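Local coordinates for protein extracellular ligand-binding receptor (Rhodopseudomonas palustris, PDB 3UKJ) that probably captures lignin-derived aromatic acids as the solute-binding component of a transport system, and is seen here with 3-(4-hydroxyphenyl)pyruvic acid bound, at residues 92-97 / 311-316. Residues are numbered along the deposited sequence; the frame is centred on the assembly and turned at random.
Sequences AQVPHI and EFREAI. With PR (praseodymium ion), chain C.
R313 lays its guanidinium flat on V94: CG2 of V94 sits over the centre of one face, 3.4 Å from CZ of R313. The arginine is extended from CG to NE, with CG anti to its own carbonyl carbon (chi1 -71°), which carries the plane clear of the helix. Its methylenes pass the loop backbone, CD of R313 lying 3.6 Å from O of Q93.

Apolar packing follows at P95, whose ring points at the helix and wedges between two side chains one turn apart: its CD meets CB of R313 at 3.8 Å, while its CG lies 3.6 Å from CG2 of I316. The ring also comes close to a backbone carbonyl, P95 CG 3.4 Å from O of R313.

No hydrogen bond links 92-97 to 311-316 directly. NH2 of R313 is held by O of V65 and A70, NH1 by OE1 of Q310, whose NE2 bonds O of Q93 and ties the loop to the helix start. Cutting R313 back to an alanine is likely to leave the V94 methyl without its flat cover and those two carbonyls without their shared donor.

Both carboxylate oxygens of E311 face a praseodymium ion, OE1 at 2.3 Å and OE2 at 2.6 Å, with T304 also in the site. The contact sets helix 310-322 against the turn from helix 79-92 into strand 96-98, in the periplasmic-binding-protein lobe built on the sheet containing strand 8-14.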
loop_
_atom_site.group_PDB
_atom_site.type_symbol
_atom_site.label_atom_id
_atom_site.label_comp_id
_atom_site.label_asym_id
_atom_site.label_seq_id
_atom_site.Cartn_x
_atom_site.Cartn_y
_atom_site.Cartn_z
ATOM N N ALA A 92 -13.010 -3.997 -18.984
ATOM C CA ALA A 92 -13.603 -2.776 -19.578
ATOM C C ALA A 92 -12.586 -1.897 -20.274
ATOM O O ALA A 92 -12.949 -0.990 -21.029
ATOM C CB ALA A 92 -14.382 -1.977 -18.529
ATOM N N GLN A 93 -11.315 -2.162 -20.028
ATOM C CA GLN A 93 -10.195 -1.510 -20.736
ATOM C C GLN A 93 -10.072 -0.041 -20.298
ATOM O O GLN A 93 -10.200 0.900 -21.106
ATOM C CB GLN A 93 -10.323 -1.676 -22.251
ATOM C CG GLN A 93 -10.338 -3.142 -22.693
ATOM C CD GLN A 93 -10.319 -3.284 -24.188
ATOM O OE1 GLN A 93 -11.351 -3.505 -24.822
ATOM N NE2 GLN A 93 -9.147 -3.166 -24.766
ATOM N N VAL A 94 -9.943 0.137 -18.979
ATOM C CA VAL A 94 -9.827 1.458 -18.372
ATOM C C VAL A 94 -8.592 1.488 -17.442
ATOM O O VAL A 94 -8.381 0.536 -16.686
ATOM C CB VAL A 94 -11.101 1.782 -17.521
ATOM C CG1 VAL A 94 -10.975 3.216 -16.920
ATOM C CG2 VAL A 94 -12.375 1.634 -18.360
ATOM N N PRO A 95 -7.717 2.512 -17.576
ATOM C CA PRO A 95 -6.563 2.617 -16.660
ATOM C C PRO A 95 -7.018 2.590 -15.196
ATOM O O PRO A 95 -8.026 3.214 -14.830
ATOM C CB PRO A 95 -5.958 3.993 -17.001
ATOM C CG PRO A 95 -6.422 4.282 -18.460
ATOM C CD PRO A 95 -7.816 3.670 -18.503
ATOM N N HIS A 96 -6.334 1.764 -14.410
ATOM C CA HIS A 96 -6.617 1.590 -12.994
ATOM C C HIS A 96 -5.349 1.830 -12.160
ATOM O O HIS A 96 -4.282 1.266 -12.464
ATOM C CB HIS A 96 -7.149 0.158 -12.783
ATOM C CG HIS A 96 -7.156 -0.278 -11.360
ATOM N ND1 HIS A 96 -6.754 -1.531 -10.960
ATOM C CD2 HIS A 96 -7.451 0.409 -10.228
ATOM C CE1 HIS A 96 -6.834 -1.616 -9.640
ATOM N NE2 HIS A 96 -7.260 -0.451 -9.170
ATOM N N ILE A 97 -5.434 2.735 -11.186
ATOM C CA ILE A 97 -4.314 2.961 -10.250
ATOM C C ILE A 97 -4.712 2.321 -8.937
ATOM O O ILE A 97 -5.726 2.727 -8.296
ATOM C CB ILE A 97 -4.014 4.482 -10.060
ATOM C CG1 ILE A 97 -3.571 5.079 -11.399
ATOM C CG2 ILE A 97 -2.912 4.656 -9.036
ATOM C CD1 ILE A 97 -3.449 6.599 -11.458
ATOM N N GLU A 311 -10.236 6.057 -26.828
ATOM C CA GLU A 311 -8.862 6.461 -27.236
ATOM C C GLU A 311 -8.122 7.129 -26.066
ATOM O O GLU A 311 -6.909 7.013 -25.984
ATOM C CB GLU A 311 -8.866 7.420 -28.432
ATOM C CG GLU A 311 -7.455 7.612 -29.060
ATOM C CD GLU A 311 -7.365 8.817 -29.979
ATOM O OE1 GLU A 311 -6.359 8.931 -30.748
ATOM O OE2 GLU A 311 -8.319 9.639 -29.966
ATOM N N PHE A 312 -8.840 7.901 -25.238
ATOM C CA PHE A 312 -8.192 8.620 -24.127
ATOM C C PHE A 312 -7.697 7.598 -23.108
ATOM O O PHE A 312 -6.602 7.735 -22.566
ATOM C CB PHE A 312 -9.142 9.618 -23.453
ATOM C CG PHE A 312 -8.449 10.606 -22.557
ATOM C CD1 PHE A 312 -7.661 11.625 -23.103
ATOM C CD2 PHE A 312 -8.664 10.596 -21.183
ATOM C CE1 PHE A 312 -6.961 12.501 -22.300
ATOM C CE2 PHE A 312 -8.021 11.539 -20.351
ATOM C CZ PHE A 312 -7.123 12.449 -20.904
ATOM N N ARG A 313 -8.513 6.569 -22.861
ATOM C CA ARG A 313 -8.102 5.435 -22.012
ATOM C C ARG A 313 -6.814 4.773 -22.521
ATOM O O ARG A 313 -5.826 4.588 -21.760
ATOM C CB ARG A 313 -9.253 4.438 -21.906
ATOM C CG ARG A 313 -10.419 4.953 -21.049
ATOM C CD ARG A 313 -11.692 4.184 -21.325
ATOM N NE ARG A 313 -12.735 4.497 -20.362
ATOM C CZ ARG A 313 -13.921 3.904 -20.365
ATOM N NH1 ARG A 313 -14.139 2.866 -21.198
ATOM N NH2 ARG A 313 -14.813 4.200 -19.422
ATOM N N GLU A 314 -6.791 4.476 -23.811
ATOM C CA GLU A 314 -5.589 3.950 -24.428
ATOM C C GLU A 314 -4.402 4.898 -24.323
ATOM O O GLU A 314 -3.293 4.459 -24.095
ATOM C CB GLU A 314 -5.862 3.592 -25.899
ATOM C CG GLU A 314 -6.553 2.233 -26.090
ATOM C CD GLU A 314 -5.663 1.031 -25.706
ATOM O OE1 GLU A 314 -4.437 1.166 -25.785
ATOM O OE2 GLU A 314 -6.168 -0.114 -25.764
ATOM N N ALA A 315 -4.614 6.185 -24.590
ATOM C CA ALA A 315 -3.508 7.135 -24.591
ATOM C C ALA A 315 -2.895 7.253 -23.182
ATOM O O ALA A 315 -1.690 7.427 -23.057
ATOM C CB ALA A 315 -3.943 8.517 -25.131
ATOM N N ILE A 316 -3.750 7.246 -22.151
ATOM C CA ILE A 316 -3.272 7.183 -20.763
ATOM C C ILE A 316 -2.498 5.893 -20.521
ATOM O O ILE A 316 -1.425 5.936 -19.936
ATOM C CB ILE A 316 -4.455 7.308 -19.705
ATOM C CG1 ILE A 316 -5.040 8.735 -19.746
ATOM C CG2 ILE A 316 -3.973 6.894 -18.295
ATOM C CD1 ILE A 316 -6.366 8.885 -18.981
HETATM PR PR PR C . -6.967 10.855 -31.885
#